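Local atomic coordinates of cytosine deaminase (PDB entry 4R85), a protein that catalyses the hydrolytic deamination of cytosine and probably of 5-methylcytosine, using an iron(II) ion held in an amidohydrolase barrel. Residues A[187-190]-A[191-195]; A[240-243]-A[244-247]; A[250-253]-A[254-258]; A[271-274]-A[275-279]. All blocks are in the same frame, centred on the assembly; numbering follows the deposited sequence.

The four contacts follow one another along the chain, from the helix after the fourth barrel strand to the helix after the seventh. Contacts 2 and 4 line the active site: His-241 binds the iron and touches 5-methylcytosine, and Glu-273 touches the same ligand. Their centres lie 11 Å apart, and they meet where Cys-243 SG packs 3.4 Å from Ser-274 OG. Contact 3 sits on the outer helix that follows contact 2, 13 Å away between centres; Met-245 joins the two, its CG 3.7 Å from Cys-253 SG and its SD 3.9 Å from Phe-257 CE2. Contact 1 belongs to an earlier outer helix, with its centre 22 Å from that of contact 3 and 26 Å from that of contact 4.

Contact 1 (A[187-190]-A[191-195])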
# COMPACT_ATOMS: atom_id res chain seq x y z
N LYS A 187 16.19 18.54 28.12
CA LYS A 187 17.30 18.09 27.28
C LYS A 187 16.89 17.96 25.82
O LYS A 187 17.71 18.14 24.91
CB LYS A 187 17.89 16.79 27.83
CG LYS A 187 18.74 17.05 29.06
CD LYS A 187 19.43 15.81 29.59
CE LYS A 187 20.13 16.17 30.90
NZ LYS A 187 21.06 15.10 31.35
N GLY A 188 15.62 17.66 25.58
CA GLY A 188 15.08 17.69 24.24
C GLY A 188 15.23 19.10 23.67
O GLY A 188 15.66 19.29 22.54
N VAL A 189 14.89 20.10 24.48
CA VAL A 189 14.96 21.48 24.01
C VAL A 189 16.40 21.92 23.78
O VAL A 189 16.72 22.51 22.75
CB VAL A 189 14.23 22.45 24.97
CG1 VAL A 189 14.56 23.90 24.65
CG2 VAL A 189 12.72 22.20 24.91
N SER A 190 17.28 21.61 24.73
CA SER A 190 18.69 21.99 24.58
C SER A 190 19.31 21.29 23.38
O SER A 190 20.19 21.86 22.72
CB SER A 190 19.49 21.71 25.86
OG SER A 190 19.63 20.32 26.09
N SER A 191 18.86 20.07 23.07
CA SER A 191 19.39 19.38 21.90
C SER A 191 19.08 20.15 20.61
O SER A 191 19.92 20.23 19.70
CB SER A 191 18.90 17.92 21.81
OG SER A 191 17.56 17.83 21.36
N VAL A 192 17.88 20.72 20.53
CA VAL A 192 17.52 21.48 19.33
C VAL A 192 18.36 22.75 19.23
O VAL A 192 18.83 23.10 18.14
CB VAL A 192 16.01 21.79 19.26
CG1 VAL A 192 15.70 22.72 18.09
CG2 VAL A 192 15.19 20.48 19.17
N MET A 193 18.56 23.43 20.36
CA MET A 193 19.41 24.63 20.35
C MET A 193 20.83 24.30 19.89
O MET A 193 21.40 25.02 19.06
CB MET A 193 19.44 25.29 21.74
CG MET A 193 18.07 25.67 22.27
SD MET A 193 17.19 26.81 21.15
CE MET A 193 15.68 27.06 22.09
N PHE A 194 21.38 23.21 20.42
CA PHE A 194 22.70 22.75 20.01
C PHE A 194 22.80 22.45 18.51
O PHE A 194 23.74 22.88 17.85
CB PHE A 194 23.14 21.51 20.80
CG PHE A 194 24.36 20.85 20.22
CD1 PHE A 194 25.63 21.37 20.46
CD2 PHE A 194 24.24 19.74 19.38
CE1 PHE A 194 26.77 20.78 19.91
CE2 PHE A 194 25.38 19.14 18.82
CZ PHE A 194 26.64 19.66 19.09
N LEU A 195 21.86 21.67 17.99
CA LEU A 195 21.97 21.20 16.62
C LEU A 195 21.79 22.35 15.64
O LEU A 195 22.44 22.39 14.60
CB LEU A 195 21.00 20.05 16.32
CG LEU A 195 19.49 20.27 16.13
CD1 LEU A 195 19.11 20.63 14.68
CD2 LEU A 195 18.74 19.02 16.58
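Ser-191 turns its hydroxyl back along the helix to Gly-188, while Val-189 and Met-193 meet through methyl ends on another side of the same turn. The OG of Ser-191 lies between the backbone N and the carbonyl carbon (chi1 76°), and from there it donates a 2.7 Å bond to Gly-188 O. It approaches that oxygen at a C=O...O angle of 125°, tilted 28° from the carbonyl plane. Gly-188 O also receives a weak 3.3 Å bond from Val-192 N, so it serves a side chain and the main chain together, and Val-192 CG2 rests 3.6 Å from the same Gly-188 O. Helix 185-202, which carries all of this, is the connection between strands 174-175 and 205-209 in a beta-alpha-beta unit of the TIM-type barrel. Met-193, bent at chi2, lays its CG 3.5 Å from Val-189 O and brings CE to 4.2 Å from Val-189 CG1, a loose apolar touch. Val-189 packs on Phe-220 and Met-193 on Val-223 of helix 220-231. Met-193 N bonds to Val-189 O at 3.2 Å, the i to i+4 bond of the turn that brings the two side chains to the same side. Ser-190 directs its hydroxyl elsewhere, to Glu-155, and Phe-194 leans on helix 160-170.

Contact 2 (A[240-243]-A[244-247]). With FE2 (Fe (II) ion), chain H.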
# COMPACT_ATOMS: atom_id res chain seq x y z
N SER A 240 11.27 15.70 10.09
CA SER A 240 10.84 14.37 9.66
C SER A 240 10.04 13.72 10.78
O SER A 240 10.28 14.00 11.94
CB SER A 240 12.05 13.50 9.31
OG SER A 240 12.70 13.94 8.12
N HIS A 241 9.08 12.87 10.42
CA HIS A 241 8.36 12.06 11.42
C HIS A 241 7.71 12.89 12.50
O HIS A 241 7.95 12.67 13.69
CB HIS A 241 9.30 11.13 12.20
CG HIS A 241 10.00 10.10 11.38
ND1 HIS A 241 9.34 9.05 10.78
CD2 HIS A 241 11.32 9.92 11.14
CE1 HIS A 241 10.23 8.27 10.17
NE2 HIS A 241 11.43 8.78 10.37
N THR A 242 6.91 13.86 12.11
CA THR A 242 6.17 14.63 13.11
C THR A 242 4.90 13.88 13.48
O THR A 242 3.82 14.44 13.43
CB THR A 242 5.86 16.05 12.56
OG1 THR A 242 5.25 15.95 11.27
CG2 THR A 242 7.17 16.82 12.42
N CYS A 243 5.05 12.60 13.84
CA CYS A 243 3.90 11.73 14.12
C CYS A 243 2.98 12.27 15.21
O CYS A 243 1.76 12.14 15.14
CB CYS A 243 4.37 10.33 14.50
SG CYS A 243 5.42 9.57 13.23
N ALA A 244 3.58 12.87 16.24
CA ALA A 244 2.78 13.45 17.33
C ALA A 244 1.76 14.48 16.84
O ALA A 244 0.71 14.66 17.45
CB ALA A 244 3.70 14.06 18.39
N MET A 245 2.06 15.18 15.74
CA MET A 245 1.10 16.15 15.22
C MET A 245 -0.24 15.47 14.88
O MET A 245 -1.29 16.07 15.04
CB MET A 245 1.65 16.89 13.99
CG MET A 245 0.76 18.06 13.60
SD MET A 245 1.05 18.59 11.90
CE MET A 245 2.78 19.00 12.02
N GLY A 246 -0.19 14.22 14.45
CA GLY A 246 -1.41 13.46 14.23
C GLY A 246 -2.22 13.17 15.49
O GLY A 246 -3.34 12.66 15.41
N SER A 247 -1.66 13.49 16.66
CA SER A 247 -2.40 13.36 17.90
C SER A 247 -2.55 14.69 18.67
O SER A 247 -3.05 14.69 19.80
CB SER A 247 -1.74 12.31 18.81
OG SER A 247 -1.70 11.04 18.16
FE FE2 H . 13.76 7.94 9.97
O HOH W 1 0.16 10.33 16.46
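Met-245 runs alongside Thr-242, and its methyl end comes back to the threonine hydroxyl. Its CB sits 3.3 Å from Thr-242 O, the carbonyl that also accepts the Met-245 N-H at 3.0 Å. With CG anti to the backbone N (chi1 -170°), the chain leads away from that carbonyl, and CG packs against Cys-253 of the following helix. SD continues to the Phe-257 ring. The bend at chi3 then returns CE to 4.0 Å from Thr-242 OG1, a van der Waals approach to a hydroxyl whose hydrogen-bond partner is Thr-291. The backbone beneath is a 3-10 turn: Gly-246 N bonds to Cys-243 O at 2.9 Å, with the donor 51° out of the carbonyl plane. A water donates to Cys-243 O and accepts from Ser-247 OG at 2.6 Å, tying the two ends of the turn; Ser-247 OG also bonds Arg-287. Thr-242 itself centres an inverse gamma turn, which links this buried 3-10 segment to His-241. His-241 NE2 meets the iron(II) ion at 2.5 Å, with His-56, His-58, His-209 and Asp-308 as the other ligands. Because the iron lies in the imidazole plane, the ring binds it edge-on, the geometry expected of sigma donation from a histidine nitrogen.

Contact 3 (A[250-253]-A[254-258])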
# COMPACT_ATOMS: atom_id res chain seq x y z
N ASN A 250 -6.27 20.03 18.92
CA ASN A 250 -6.60 20.75 17.70
C ASN A 250 -6.47 22.26 17.77
O ASN A 250 -6.11 22.90 16.78
CB ASN A 250 -7.97 20.35 17.18
CG ASN A 250 -8.00 18.92 16.73
OD1 ASN A 250 -7.02 18.42 16.18
ND2 ASN A 250 -9.11 18.24 17.00
N ALA A 251 -6.78 22.85 18.94
CA ALA A 251 -6.63 24.29 19.12
C ALA A 251 -5.15 24.67 19.09
O ALA A 251 -4.75 25.65 18.43
CB ALA A 251 -7.28 24.74 20.43
N TYR A 252 -4.33 23.89 19.79
CA TYR A 252 -2.89 24.07 19.72
C TYR A 252 -2.39 23.92 18.29
O TYR A 252 -1.57 24.72 17.83
CB TYR A 252 -2.17 23.05 20.61
CG TYR A 252 -0.67 23.05 20.39
CD1 TYR A 252 0.11 24.17 20.73
CD2 TYR A 252 -0.03 21.96 19.83
CE1 TYR A 252 1.49 24.17 20.53
CE2 TYR A 252 1.35 21.95 19.63
CZ TYR A 252 2.09 23.05 19.98
OH TYR A 252 3.45 23.01 19.77
N CYS A 253 -2.86 22.89 17.59
CA CYS A 253 -2.33 22.63 16.26
C CYS A 253 -2.66 23.77 15.29
O CYS A 253 -1.84 24.13 14.44
CB CYS A 253 -2.80 21.30 15.71
SG CYS A 253 -1.77 20.68 14.36
N SER A 254 -3.87 24.32 15.41
CA SER A 254 -4.24 25.47 14.61
C SER A 254 -3.30 26.66 14.86
O SER A 254 -2.87 27.34 13.91
CB SER A 254 -5.67 25.90 14.90
OG SER A 254 -6.04 26.98 14.06
N LYS A 255 -3.00 26.91 16.13
CA LYS A 255 -2.09 27.99 16.50
C LYS A 255 -0.69 27.71 15.97
O LYS A 255 -0.03 28.61 15.44
CB LYS A 255 -2.03 28.14 18.03
CG LYS A 255 -1.00 29.17 18.48
CD LYS A 255 -0.71 29.10 19.97
CE LYS A 255 0.50 28.23 20.28
NZ LYS A 255 1.79 28.99 20.27
N LEU A 256 -0.24 26.47 16.13
CA LEU A 256 1.08 26.04 15.67
C LEU A 256 1.30 26.24 14.17
O LEU A 256 2.40 26.60 13.74
CB LEU A 256 1.30 24.57 16.03
CG LEU A 256 2.62 23.91 15.63
CD1 LEU A 256 3.83 24.60 16.29
CD2 LEU A 256 2.58 22.44 15.97
N PHE A 257 0.26 26.01 13.37
CA PHE A 257 0.37 26.15 11.91
C PHE A 257 0.80 27.55 11.47
O PHE A 257 1.40 27.72 10.40
CB PHE A 257 -0.95 25.77 11.21
CG PHE A 257 -0.97 24.37 10.68
CD1 PHE A 257 -1.37 24.11 9.38
CD2 PHE A 257 -0.57 23.31 11.48
CE1 PHE A 257 -1.39 22.83 8.88
CE2 PHE A 257 -0.59 22.01 11.00
CZ PHE A 257 -1.00 21.77 9.69
N ARG A 258 0.49 28.56 12.27
CA ARG A 258 0.91 29.91 11.92
C ARG A 258 2.43 30.02 11.96
O ARG A 258 3.04 30.62 11.07
CB ARG A 258 0.23 30.91 12.85
CG ARG A 258 -1.29 30.83 12.76
CD ARG A 258 -1.98 31.58 13.88
NE ARG A 258 -1.88 33.03 13.70
CZ ARG A 258 -2.70 33.74 12.93
NH1 ARG A 258 -2.54 35.05 12.82
NH2 ARG A 258 -3.67 33.14 12.26
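Asn-250 and Ser-254 are joined through the backbone, Ser-254 N giving a 3.0 Å bond to Asn-250 O. The Asn-250 amide looks outward, OD1 to Arg-292 and ND2 to Ser-283 of the second subunit. Ala-251 O accepts the N-H of Lys-255 in the next bond of the helix. Tyr-252 carries more of the side-chain contact. Its CG is anti to the backbone N (chi1 171°), which carries the ring mainly outward from the helix. Leu-256 CB lies over one face, 4.3 Å above the plane and offset toward the rim, and Leu-256 CD2 reaches to 3.9 Å from Tyr-252 CE2. Lys-255, bent at chi3 and chi4, brings only its aliphatic CE near the ring, 4.1 Å from Tyr-252 CD1 and at an oblique angle. The phenol OH is held by Glu-222. Cys-253 SG lies beside the Phe-257 ring, 3.8 Å from Phe-257 CE2 and 4.9 Å from the centroid, 62° off the normal, an oblique sulfur-aromatic contact. Phe-257 CD2 also comes within 3.3 Å of Cys-253 O. Such i to i+3 and i to i+4 contacts suit any alpha helix; this one, 250-263, is the beta-alpha-beta crossover between parallel strands 237-240 and 266-269 of the TIM-type barrel.

Contact 4 (A[271-274]-A[275-279]); sequences PTES and IHLQG
The Leu-277 CD1 methyl lies against the stem of Glu-273, one helical turn back. It stands 3.9 Å from Glu-273 CG and 4.1 Å from Glu-273 OE2, so an apolar branch flanks the carboxylate. Glu-273 CG is anti to the backbone N (chi1 -168°), and a bend at chi2 (98°) turns the acid group towards the pocket, where it touches 5-methylcytosine. Under this pair, Leu-277 N bonds to Glu-273 O at 2.8 Å, with a C=O...N angle of 162°. On another side of the helix, Ser-274 CB meets Gln-278 CG at 3.9 Å above the 2.7 Å bond from Gln-278 N to Ser-274 O; Gln-278 is where the chain leaves helical geometry. This short helix, 271-277, begins just beyond strand 266-269, the seventh parallel strand of the amidohydrolase barrel, and so places Glu-273 beside the metal site. Ile-275 packs its CG2 3.2 Å from Thr-272 O. Farther out, Ser-309 bonds Glu-273 OE2, while Asp-308 of the iron site brings a second carboxylate close. Arg-288 of the second subunit bonds Ile-275 O, and His-331 of that subunit packs against Thr-272 and Ile-275.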
# COMPACT_ATOMS: atom_id res chain seq x y z
N PRO A 271 4.75 7.23 5.62
CA PRO A 271 3.48 6.60 5.97
C PRO A 271 3.52 5.08 6.17
O PRO A 271 2.84 4.61 7.07
CB PRO A 271 2.56 6.97 4.79
CG PRO A 271 3.49 7.27 3.65
CD PRO A 271 4.69 7.90 4.30
N THR A 272 4.28 4.33 5.37
CA THR A 272 4.34 2.89 5.60
C THR A 272 5.04 2.61 6.92
O THR A 272 4.67 1.70 7.65
CB THR A 272 5.03 2.11 4.46
OG1 THR A 272 6.37 2.58 4.28
CG2 THR A 272 4.25 2.25 3.17
N GLU A 273 6.05 3.40 7.24
CA GLU A 273 6.80 3.16 8.47
C GLU A 273 5.94 3.52 9.68
O GLU A 273 5.85 2.76 10.65
CB GLU A 273 8.09 3.98 8.51
CG GLU A 273 9.02 3.55 9.61
CD GLU A 273 10.10 2.60 9.11
OE1 GLU A 273 10.04 2.18 7.94
OE2 GLU A 273 11.02 2.30 9.89
N SER A 274 5.28 4.66 9.60
CA SER A 274 4.51 5.16 10.73
C SER A 274 3.26 4.34 11.01
O SER A 274 2.92 4.12 12.17
CB SER A 274 4.20 6.64 10.56
OG SER A 274 5.42 7.36 10.67
N ILE A 275 2.60 3.86 9.97
CA ILE A 275 1.43 3.01 10.19
C ILE A 275 1.86 1.71 10.91
O ILE A 275 1.10 1.13 11.67
CB ILE A 275 0.68 2.71 8.88
CG1 ILE A 275 -0.73 2.19 9.18
CG2 ILE A 275 1.46 1.76 7.99
CD1 ILE A 275 -1.69 3.30 9.63
N HIS A 276 3.09 1.29 10.66
CA HIS A 276 3.65 0.09 11.31
C HIS A 276 4.11 0.37 12.75
O HIS A 276 3.78 -0.38 13.66
CB HIS A 276 4.81 -0.44 10.45
CG HIS A 276 5.66 -1.48 11.12
ND1 HIS A 276 5.18 -2.72 11.49
CD2 HIS A 276 6.97 -1.46 11.45
CE1 HIS A 276 6.16 -3.42 12.04
NE2 HIS A 276 7.26 -2.68 12.03
N LEU A 277 4.86 1.45 12.96
CA LEU A 277 5.45 1.73 14.27
C LEU A 277 4.53 2.49 15.22
O LEU A 277 4.68 2.40 16.43
CB LEU A 277 6.75 2.54 14.12
CG LEU A 277 7.93 1.89 13.41
CD1 LEU A 277 9.10 2.84 13.47
CD2 LEU A 277 8.30 0.55 14.09
N GLN A 278 3.60 3.25 14.68
CA GLN A 278 2.71 4.06 15.52
C GLN A 278 1.42 3.30 15.81
O GLN A 278 1.12 2.28 15.19
CB GLN A 278 2.37 5.40 14.83
CG GLN A 278 3.60 6.21 14.41
CD GLN A 278 4.52 6.52 15.57
OE1 GLN A 278 4.08 7.00 16.62
NE2 GLN A 278 5.81 6.23 15.40
N GLY A 279 0.64 3.83 16.76
CA GLY A 279 -0.59 3.18 17.18
C GLY A 279 -0.35 1.92 18.01
O GLY A 279 -1.30 1.21 18.33